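PDB 4QRN: 5-Carboxyvanillate Decarboxylase, which probably catalyses the metal-dependent removal of a carboxyl group from 5-carboxyvanillate, and binds manganese and a nitro analogue of that substrate in its active site. Local coordinates for residues 31-43 with 359-373. Sequence-based numbering, arbitrary orientation.
Sequences GEQGYLRIATEEA and KKKFFQTNAEKWFKL. With MN (manganese (II) ion), chain E.
Phe363 and Tyr35 lay their rings nearly parallel, an offset pair with little ring overlap and centroids 4.5 Å apart. Tyr35 CE1 lies 3.3 Å from Phe363 CD2, over the rim of one phenylalanine face. The aliphatic part of Lys359 approaches the tyrosine ring obliquely. With chi1 at 47°, Tyr35 CG lies between its own backbone N and carbonyl carbon, a rotation that places the ring beside the helix; its hydroxyl is hydrogen-bonded to Asp350. The same aspartate forms a salt bridge with Arg37, whose extended chain runs alongside Phe363.

The backbone of Phe363 is engaged as well: its carbonyl O accepts Ile38 N at 2.9 Å. This carbonyl lies in the wider pi-type turn at 361-365, where Lys360 O receives the amides of both Gln364 and Thr365 from opposite faces. Helix 359-370, the C-terminal helix, packs here against strand 38-43, the first strand of the (beta/alpha)8 barrel of the amidohydrolase family, their axes 64° apart. Farther along this strand, Glu41 OE2 binds manganese together with His210 and Asp336.

Gln364 reaches out extended, CG anti to the backbone N (chi1 179°), and its OE1 takes Leu36 N at 2.9 Å in a nearly straight bond, the donor standing above the carbonyl plane. Its NE2 turns back to Glu368 OE1. Cut back to an alanine here, the side chain would probably leave the Leu36 amide without this acceptor and Glu368 without its amide donor.

Ile38 sends CD1 across Glu368 CG, 3.9 Å away, and against CD1 of Leu373, while its CG2 meets the methyl of Ala367. Thr40 CG2 is 3.7 Å from both Ala367 CB and Phe371 CE2.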
ATOM      1  N   GLY A  31     -12.189  20.738 -26.282  1.00  9.53           N
ATOM      2  CA  GLY A  31     -13.045  19.570 -26.335  1.00 10.25           C
ATOM      3  C   GLY A  31     -13.185  18.888 -27.682  1.00 10.37           C
ATOM      4  O   GLY A  31     -14.048  18.019 -27.827  1.00 10.79           O
ATOM      5  N   GLU A  32     -12.335  19.210 -28.654  1.00 10.94           N
ATOM      6  CA  GLU A  32     -12.491  18.608 -29.983  1.00 12.83           C
ATOM      7  C   GLU A  32     -12.214  17.104 -30.049  1.00 13.30           C
ATOM      8  O   GLU A  32     -12.637  16.450 -30.992  1.00 15.54           O
ATOM      9  CB  GLU A  32     -11.662  19.372 -31.009  1.00 14.89           C
ATOM     10  CG  GLU A  32     -12.175  20.796 -31.164  1.00 19.62           C
ATOM     11  CD  GLU A  32     -11.278  21.676 -32.000  1.00 23.64           C
ATOM     12  OE1 GLU A  32     -11.744  22.138 -33.063  1.00 26.14           O
ATOM     13  OE2 GLU A  32     -10.120  21.923 -31.590  1.00 24.60           O
ATOM     14  N   GLN A  33     -11.541  16.542 -29.060  1.00 12.54           N
ATOM     15  CA  GLN A  33     -11.371  15.087 -29.032  0.52 12.67           C
ATOM     16  C   GLN A  33     -12.684  14.387 -28.660  1.00 10.21           C
ATOM     17  O   GLN A  33     -12.773  13.170 -28.768  1.00 10.92           O
ATOM     18  CB  GLN A  33     -10.194  14.630 -28.180  0.52 15.26           C
ATOM     19  CG  GLN A  33     -10.175  15.177 -26.834  0.52 14.83           C
ATOM     20  CD  GLN A  33      -9.878  16.644 -26.797  0.52 13.40           C
ATOM     21  OE1 GLN A  33      -9.327  17.235 -27.710  0.52 14.58           O
ATOM     22  NE2 GLN A  33     -10.323  17.249 -25.796  0.52 12.54           N
ATOM     23  N   GLY A  34     -13.687  15.145 -28.207  1.00 10.06           N
ATOM     24  CA  GLY A  34     -14.957  14.567 -27.786  1.00 10.31           C
ATOM     25  C   GLY A  34     -15.217  14.683 -26.297  1.00  9.62           C
ATOM     26  O   GLY A  34     -16.249  14.196 -25.821  1.00 10.65           O
ATOM     27  N   TYR A  35     -14.307  15.325 -25.566  1.00  8.73           N
ATOM     28  CA  TYR A  35     -14.433  15.515 -24.138  1.00  8.25           C
ATOM     29  C   TYR A  35     -13.593  16.726 -23.779  1.00  7.63           C
ATOM     30  O   TYR A  35     -12.592  16.990 -24.427  1.00  8.64           O
ATOM     31  CB  TYR A  35     -13.955  14.279 -23.343  1.00  8.70           C
ATOM     32  CG  TYR A  35     -12.622  13.727 -23.787  1.00  8.38           C
ATOM     33  CD1 TYR A  35     -11.409  14.262 -23.336  1.00  8.68           C
ATOM     34  CD2 TYR A  35     -12.569  12.665 -24.678  1.00  8.87           C
ATOM     35  CE1 TYR A  35     -10.200  13.750 -23.779  1.00  8.42           C
ATOM     36  CE2 TYR A  35     -11.369  12.166 -25.134  1.00  8.43           C
ATOM     37  CZ  TYR A  35     -10.184  12.683 -24.655  1.00  8.79           C
ATOM     38  OH  TYR A  35      -8.991  12.158 -25.116  1.00  9.31           O
ATOM     39  N   LEU A  36     -13.994  17.426 -22.725  1.00  7.81           N
ATOM     40  CA  LEU A  36     -13.092  18.346 -22.049  1.00  8.06           C
ATOM     41  C   LEU A  36     -12.149  17.547 -21.172  1.00  7.41           C
ATOM     42  O   LEU A  36     -12.513  16.463 -20.697  1.00  8.01           O
ATOM     43  CB  LEU A  36     -13.868  19.326 -21.168  1.00  9.20           C
ATOM     44  CG  LEU A  36     -14.866  20.222 -21.875  1.00 11.08           C
ATOM     45  CD1 LEU A  36     -15.586  21.084 -20.839  1.00 13.32           C
ATOM     46  CD2 LEU A  36     -14.190  21.094 -22.921  1.00 12.03           C
ATOM     47  N   ARG A  37     -10.948  18.065 -20.951  1.00  6.56           N
ATOM     48  CA  ARG A  37     -10.032  17.469 -19.987  1.00  6.70           C
ATOM     49  C   ARG A  37     -10.135  18.271 -18.691  1.00  6.76           C
ATOM     50  O   ARG A  37      -9.696  19.427 -18.646  1.00  7.10           O
ATOM     51  CB  ARG A  37      -8.604  17.442 -20.501  1.00  7.22           C
ATOM     52  CG  ARG A  37      -8.446  16.696 -21.826  1.00  7.59           C
ATOM     53  CD  ARG A  37      -6.989  16.500 -22.174  1.00  7.43           C
ATOM     54  NE  ARG A  37      -6.748  15.994 -23.519  1.00  7.62           N
ATOM     55  CZ  ARG A  37      -6.731  16.746 -24.614  1.00  7.41           C
ATOM     56  NH1 ARG A  37      -6.973  18.055 -24.540  1.00  7.56           N
ATOM     57  NH2 ARG A  37      -6.448  16.172 -25.783  1.00  8.51           N
ATOM     58  N   ILE A  38     -10.725  17.659 -17.665  1.00  6.52           N
ATOM     59  CA  ILE A  38     -10.887  18.282 -16.353  1.00  7.10           C
ATOM     60  C   ILE A  38      -9.933  17.578 -15.389  1.00  6.69           C
ATOM     61  O   ILE A  38     -10.098  16.379 -15.114  1.00  7.41           O
ATOM     62  CB  ILE A  38     -12.343  18.201 -15.863  1.00  7.53           C
ATOM     63  CG1 ILE A  38     -13.275  18.884 -16.897  1.00  7.99           C
ATOM     64  CG2 ILE A  38     -12.451  18.818 -14.471  1.00  8.04           C
ATOM     65  CD1 ILE A  38     -14.752  18.879 -16.529  1.00  8.82           C
ATOM     66  N   ALA A  39      -8.922  18.301 -14.916  1.00  6.52           N
ATOM     67  CA  ALA A  39      -7.910  17.738 -14.037  1.00  6.79           C
ATOM     68  C   ALA A  39      -8.334  17.976 -12.586  1.00  6.73           C
ATOM     69  O   ALA A  39      -8.503  19.114 -12.174  1.00  7.19           O
ATOM     70  CB  ALA A  39      -6.573  18.392 -14.329  1.00  7.46           C
ATOM     71  N   THR A  40      -8.506  16.891 -11.825  1.00  7.19           N
ATOM     72  CA  THR A  40      -9.175  16.974 -10.533  1.00  7.71           C
ATOM     73  C   THR A  40      -8.285  16.921  -9.281  1.00  7.74           C
ATOM     74  O   THR A  40      -8.842  16.828  -8.183  1.00  9.46           O
ATOM     75  CB  THR A  40     -10.241  15.884 -10.423  1.00  7.56           C
ATOM     76  OG1 THR A  40      -9.628  14.592 -10.540  1.00  7.68           O
ATOM     77  CG2 THR A  40     -11.326  16.045 -11.485  1.00  8.15           C
ATOM     78  N   GLU A  41      -6.954  17.043  -9.405  1.00  7.62           N
ATOM     79  CA  GLU A  41      -6.107  17.074  -8.211  1.00  7.67           C
ATOM     80  C   GLU A  41      -4.896  17.987  -8.432  1.00  8.00           C
ATOM     81  O   GLU A  41      -3.756  17.539  -8.489  1.00  9.29           O
ATOM     82  CB  GLU A  41      -5.641  15.687  -7.775  1.00  7.86           C
ATOM     83  CG  GLU A  41      -5.073  15.703  -6.329  1.00  8.44           C
ATOM     84  CD  GLU A  41      -4.227  14.487  -6.008  1.00  8.18           C
ATOM     85  OE1 GLU A  41      -4.779  13.377  -6.003  1.00  8.18           O
ATOM     86  OE2 GLU A  41      -2.998  14.616  -5.753  1.00  9.90           O
ATOM     87  N   GLU A  42      -5.147  19.285  -8.528  1.00  7.05           N
ATOM     88  CA  GLU A  42      -4.146  20.250  -9.002  1.00  7.06           C
ATOM     89  C   GLU A  42      -3.802  21.189  -7.854  1.00  6.94           C
ATOM     90  O   GLU A  42      -4.673  21.615  -7.109  1.00  8.76           O
ATOM     91  CB  GLU A  42      -4.707  20.976 -10.227  1.00  7.87           C
ATOM     92  CG  GLU A  42      -5.412  20.010 -11.205  1.00  7.89           C
ATOM     93  CD  GLU A  42      -4.536  18.830 -11.619  1.00  7.37           C
ATOM     94  OE1 GLU A  42      -3.397  19.081 -12.066  1.00  7.78           O
ATOM     95  OE2 GLU A  42      -4.979  17.639 -11.475  1.00  8.60           O
ATOM     96  N   ALA A  43      -2.513  21.473  -7.686  1.00  6.91           N
ATOM     97  CA  ALA A  43      -2.030  22.105  -6.467  1.00  6.62           C
ATOM     98  C   ALA A  43      -1.551  23.544  -6.682  1.00  7.23           C
ATOM     99  O   ALA A  43      -1.004  23.888  -7.749  1.00  7.46           O
ATOM    100  CB  ALA A  43      -0.877  21.294  -5.905  1.00  7.57           C
ATOM    101  N   LYS A 359     -14.221   7.043 -22.010  1.00  7.43           N
ATOM    102  CA  LYS A 359     -13.161   8.037 -21.962  1.00  7.24           C
ATOM    103  C   LYS A 359     -13.717   9.421 -21.597  1.00  7.24           C
ATOM    104  O   LYS A 359     -13.078  10.182 -20.859  1.00  7.68           O
ATOM    105  CB  LYS A 359     -12.382   8.014 -23.283  1.00  7.85           C
ATOM    106  CG  LYS A 359     -11.099   8.830 -23.302  1.00  8.01           C
ATOM    107  CD  LYS A 359     -10.299   8.603 -24.568  1.00  8.14           C
ATOM    108  CE  LYS A 359      -9.592   7.258 -24.605  1.00  8.77           C
ATOM    109  NZ  LYS A 359      -9.145   6.932 -26.002  1.00  7.83           N
ATOM    110  N   LYS A 360     -14.893   9.761 -22.126  1.00  7.53           N
ATOM    111  CA  LYS A 360     -15.527  11.037 -21.789  1.00  7.66           C
ATOM    112  C   LYS A 360     -15.957  11.097 -20.321  1.00  7.03           C
ATOM    113  O   LYS A 360     -15.848  12.154 -19.693  1.00  7.25           O
ATOM    114  CB  LYS A 360     -16.704  11.322 -22.740  1.00  8.33           C
ATOM    115  CG  LYS A 360     -17.441  12.587 -22.407  1.00  9.57           C
ATOM    116  CD  LYS A 360     -18.491  12.913 -23.456  1.00 11.21           C
ATOM    117  CE  LYS A 360     -19.092  14.292 -23.203  1.00 13.50           C
ATOM    118  NZ  LYS A 360     -20.170  14.630 -24.200  1.00 16.17           N
ATOM    119  N   LYS A 361     -16.439   9.989 -19.763  1.00  7.12           N
ATOM    120  CA  LYS A 361     -16.712   9.949 -18.322  1.00  6.91           C
ATOM    121  C   LYS A 361     -15.426  10.217 -17.526  1.00  6.68           C
ATOM    122  O   LYS A 361     -15.418  11.021 -16.599  1.00  6.65           O
ATOM    123  CB  LYS A 361     -17.280   8.591 -17.917  1.00  7.62           C
ATOM    124  CG  LYS A 361     -18.688   8.344 -18.439  1.00  9.10           C
ATOM    125  CD  LYS A 361     -19.166   6.963 -17.970  1.00 10.36           C
ATOM    126  CE  LYS A 361     -20.581   6.665 -18.421  1.00 12.66           C
ATOM    127  NZ  LYS A 361     -21.069   5.391 -17.788  1.00 14.35           N
ATOM    128  N   PHE A 362     -14.357   9.498 -17.890  1.00  6.74           N
ATOM    129  CA  PHE A 362     -13.072   9.592 -17.206  1.00  6.58           C
ATOM    130  C   PHE A 362     -12.522  11.020 -17.217  1.00  6.20           C
ATOM    131  O   PHE A 362     -12.106  11.538 -16.181  1.00  6.37           O
ATOM    132  CB  PHE A 362     -12.112   8.598 -17.876  1.00  7.15           C
ATOM    133  CG  PHE A 362     -10.692   8.681 -17.373  1.00  6.79           C
ATOM    134  CD1 PHE A 362     -10.359   8.255 -16.087  1.00  7.13           C
ATOM    135  CD2 PHE A 362      -9.674   9.166 -18.181  1.00  7.29           C
ATOM    136  CE1 PHE A 362      -9.044   8.327 -15.627  1.00  8.23           C
ATOM    137  CE2 PHE A 362      -8.356   9.234 -17.719  1.00  8.12           C
ATOM    138  CZ  PHE A 362      -8.056   8.803 -16.452  1.00  7.98           C
ATOM    139  N   PHE A 363     -12.514  11.669 -18.377  1.00  6.51           N
ATOM    140  CA  PHE A 363     -11.917  12.996 -18.487  1.00  6.22           C
ATOM    141  C   PHE A 363     -12.806  14.137 -18.030  1.00  6.32           C
ATOM    142  O   PHE A 363     -12.302  15.172 -17.603  1.00  7.13           O
ATOM    143  CB  PHE A 363     -11.493  13.286 -19.930  1.00  6.82           C
ATOM    144  CG  PHE A 363     -10.089  12.837 -20.273  1.00  7.21           C
ATOM    145  CD1 PHE A 363      -8.994  13.521 -19.767  1.00  7.93           C
ATOM    146  CD2 PHE A 363      -9.868  11.787 -21.162  1.00  9.21           C
ATOM    147  CE1 PHE A 363      -7.692  13.192 -20.162  1.00  9.44           C
ATOM    148  CE2 PHE A 363      -8.567  11.421 -21.528  1.00 10.71           C
ATOM    149  CZ  PHE A 363      -7.494  12.143 -21.037  1.00 10.49           C
ATOM    150  N   GLN A 364     -14.124  13.990 -18.208  1.00  6.82           N
ATOM    151  CA  GLN A 364     -15.041  15.131 -18.089  1.00  7.22           C
ATOM    152  C   GLN A 364     -16.253  14.866 -17.221  1.00  7.04           C
ATOM    153  O   GLN A 364     -16.472  15.568 -16.243  1.00  7.32           O
ATOM    154  CB  GLN A 364     -15.521  15.562 -19.478  1.00  7.69           C
ATOM    155  CG  GLN A 364     -16.501  16.736 -19.400  1.00  8.47           C
ATOM    156  CD  GLN A 364     -17.164  17.024 -20.730  1.00  9.85           C
ATOM    157  OE1 GLN A 364     -16.624  16.752 -21.807  1.00  8.83           O
ATOM    158  NE2 GLN A 364     -18.382  17.514 -20.664  1.00 14.00           N
ATOM    159  N   THR A 365     -17.121  13.928 -17.613  1.00  7.35           N
ATOM    160  CA  THR A 365     -18.460  13.971 -17.038  1.00  7.63           C
ATOM    161  C   THR A 365     -18.553  13.386 -15.640  1.00  6.95           C
ATOM    162  O   THR A 365     -19.456  13.777 -14.894  1.00  7.51           O
ATOM    163  CB  THR A 365     -19.522  13.373 -17.974  1.00  8.39           C
ATOM    164  OG1 THR A 365     -19.226  12.006 -18.221  1.00  8.82           O
ATOM    165  CG2 THR A 365     -19.558  14.134 -19.301  1.00  9.38           C
ATOM    166  N   ASN A 366     -17.643  12.496 -15.249  1.00  6.72           N
ATOM    167  CA  ASN A 366     -17.639  12.086 -13.854  1.00  6.92           C
ATOM    168  C   ASN A 366     -17.334  13.275 -12.942  1.00  6.89           C
ATOM    169  O   ASN A 366     -18.056  13.511 -11.981  1.00  7.49           O
ATOM    170  CB  ASN A 366     -16.642  10.962 -13.621  1.00  6.92           C
ATOM    171  CG  ASN A 366     -17.070   9.629 -14.258  1.00  6.82           C
ATOM    172  OD1 ASN A 366     -18.231   9.428 -14.637  1.00  7.43           O
ATOM    173  ND2 ASN A 366     -16.119   8.710 -14.352  1.00  7.25           N
ATOM    174  N   ALA A 367     -16.302  14.045 -13.277  1.00  6.84           N
ATOM    175  CA  ALA A 367     -15.978  15.220 -12.476  1.00  7.02           C
ATOM    176  C   ALA A 367     -17.150  16.199 -12.466  1.00  6.92           C
ATOM    177  O   ALA A 367     -17.463  16.786 -11.433  1.00  7.49           O
ATOM    178  CB  ALA A 367     -14.729  15.889 -13.029  1.00  8.21           C
ATOM    179  N   GLU A 368     -17.803  16.397 -13.611  1.00  7.11           N
ATOM    180  CA  GLU A 368     -18.927  17.339 -13.631  1.00  7.78           C
ATOM    181  C   GLU A 368     -20.020  16.881 -12.667  1.00  8.51           C
ATOM    182  O   GLU A 368     -20.635  17.716 -11.999  1.00  9.34           O
ATOM    183  CB  GLU A 368     -19.479  17.479 -15.044  1.00  8.16           C
ATOM    184  CG  GLU A 368     -18.548  18.267 -15.936  1.00  9.80           C
ATOM    185  CD  GLU A 368     -18.969  18.359 -17.381  1.00 12.07           C
ATOM    186  OE1 GLU A 368     -19.677  17.473 -17.902  1.00 13.42           O
ATOM    187  OE2 GLU A 368     -18.509  19.321 -18.029  1.00 14.17           O
ATOM    188  N   LYS A 369     -20.263  15.569 -12.582  1.00  7.91           N
ATOM    189  CA  LYS A 369     -21.257  15.061 -11.653  1.00  8.88           C
ATOM    190  C   LYS A 369     -20.794  15.203 -10.200  1.00  8.45           C
ATOM    191  O   LYS A 369     -21.508  15.800  -9.375  1.00  9.42           O
ATOM    192  CB  LYS A 369     -21.562  13.591 -11.951  1.00  9.80           C
ATOM    193  CG  LYS A 369     -22.503  12.978 -10.910  1.00 11.82           C
ATOM    194  CD  LYS A 369     -22.948  11.585 -11.252  1.00 13.07           C
ATOM    195  CE  LYS A 369     -23.832  11.041 -10.142  1.00 14.88           C
ATOM    196  NZ  LYS A 369     -24.382   9.694 -10.468  1.00 16.91           N
ATOM    197  N   TRP A 370     -19.634  14.640  -9.865  1.00  8.36           N
ATOM    198  CA  TRP A 370     -19.282  14.518  -8.456  1.00  8.67           C
ATOM    199  C   TRP A 370     -18.866  15.835  -7.809  1.00  8.58           C
ATOM    200  O   TRP A 370     -19.017  15.998  -6.597  1.00  9.53           O
ATOM    201  CB  TRP A 370     -18.187  13.463  -8.263  1.00  8.36           C
ATOM    202  CG  TRP A 370     -18.621  12.132  -8.746  1.00  8.78           C
ATOM    203  CD1 TRP A 370     -18.057  11.415  -9.777  1.00  9.11           C
ATOM    204  CD2 TRP A 370     -19.736  11.344  -8.292  1.00  9.06           C
ATOM    205  NE1 TRP A 370     -18.734  10.243  -9.971  1.00 10.04           N
ATOM    206  CE2 TRP A 370     -19.764  10.174  -9.083  1.00  9.70           C
ATOM    207  CE3 TRP A 370     -20.687  11.482  -7.265  1.00 10.69           C
ATOM    208  CZ2 TRP A 370     -20.705   9.169  -8.900  1.00 11.23           C
ATOM    209  CZ3 TRP A 370     -21.626  10.473  -7.090  1.00 11.95           C
ATOM    210  CH2 TRP A 370     -21.623   9.334  -7.909  1.00 12.41           C
ATOM    211  N   PHE A 371     -18.339  16.771  -8.609  1.00  8.44           N
ATOM    212  CA  PHE A 371     -18.022  18.108  -8.107  1.00  8.76           C
ATOM    213  C   PHE A 371     -19.166  19.106  -8.335  1.00  9.18           C
ATOM    214  O   PHE A 371     -19.068  20.254  -7.931  1.00  9.73           O
ATOM    215  CB  PHE A 371     -16.741  18.648  -8.732  1.00  8.96           C
ATOM    216  CG  PHE A 371     -15.480  17.944  -8.288  1.00  8.48           C
ATOM    217  CD1 PHE A 371     -14.791  18.360  -7.163  1.00  8.82           C
ATOM    218  CD2 PHE A 371     -14.969  16.903  -9.047  1.00  8.55           C
ATOM    219  CE1 PHE A 371     -13.599  17.750  -6.804  1.00  9.52           C
ATOM    220  CE2 PHE A 371     -13.782  16.269  -8.688  1.00  8.66           C
ATOM    221  CZ  PHE A 371     -13.086  16.715  -7.574  1.00  9.47           C
ATOM    222  N   LYS A 372     -20.247  18.682  -8.990  1.00  9.59           N
ATOM    223  CA  LYS A 372     -21.404  19.564  -9.284  1.00 11.31           C
ATOM    224  C   LYS A 372     -20.945  20.786 -10.036  1.00 11.39           C
ATOM    225  O   LYS A 372     -21.264  21.920  -9.649  1.00 12.95           O
ATOM    226  CB  LYS A 372     -22.175  19.971  -8.043  1.00 12.75           C
ATOM    227  CG  LYS A 372     -22.810  18.809  -7.358  1.00 15.29           C
ATOM    228  CD  LYS A 372     -23.858  19.290  -6.368  1.00 17.35           C
ATOM    229  CE  LYS A 372     -24.453  18.152  -5.565  1.00 18.98           C
ATOM    230  NZ  LYS A 372     -23.516  17.679  -4.521  1.00 19.96           N
ATOM    231  N   LEU A 373     -20.239  20.565 -11.139  1.00 11.02           N
ATOM    232  CA  LEU A 373     -19.699  21.675 -11.925  1.00 13.12           C
ATOM    233  C   LEU A 373     -20.758  22.327 -12.780  1.00 17.54           C
ATOM    234  O   LEU A 373     -21.792  21.725 -13.075  1.00 18.79           O
ATOM    235  CB  LEU A 373     -18.554  21.197 -12.817  1.00 11.97           C
ATOM    236  CG  LEU A 373     -17.399  20.537 -12.063  1.00 11.39           C
ATOM    237  CD1 LEU A 373     -16.297  20.159 -13.039  1.00 11.82           C
ATOM    238  CD2 LEU A 373     -16.879  21.464 -10.947  1.00 12.28           C
ATOM    239  OXT LEU A 373     -20.579  23.478 -13.182  1.00 20.70           O
TER
HETATM  240 MN    MN E 401      -1.336  15.894  -5.259  0.73  7.98          MN
HETATM  241  O   HOH W   1     -18.761  15.044 -26.660  1.00 27.84           O
HETATM  242  O   HOH W   2      -2.275  17.789  -5.829  1.00 10.09           O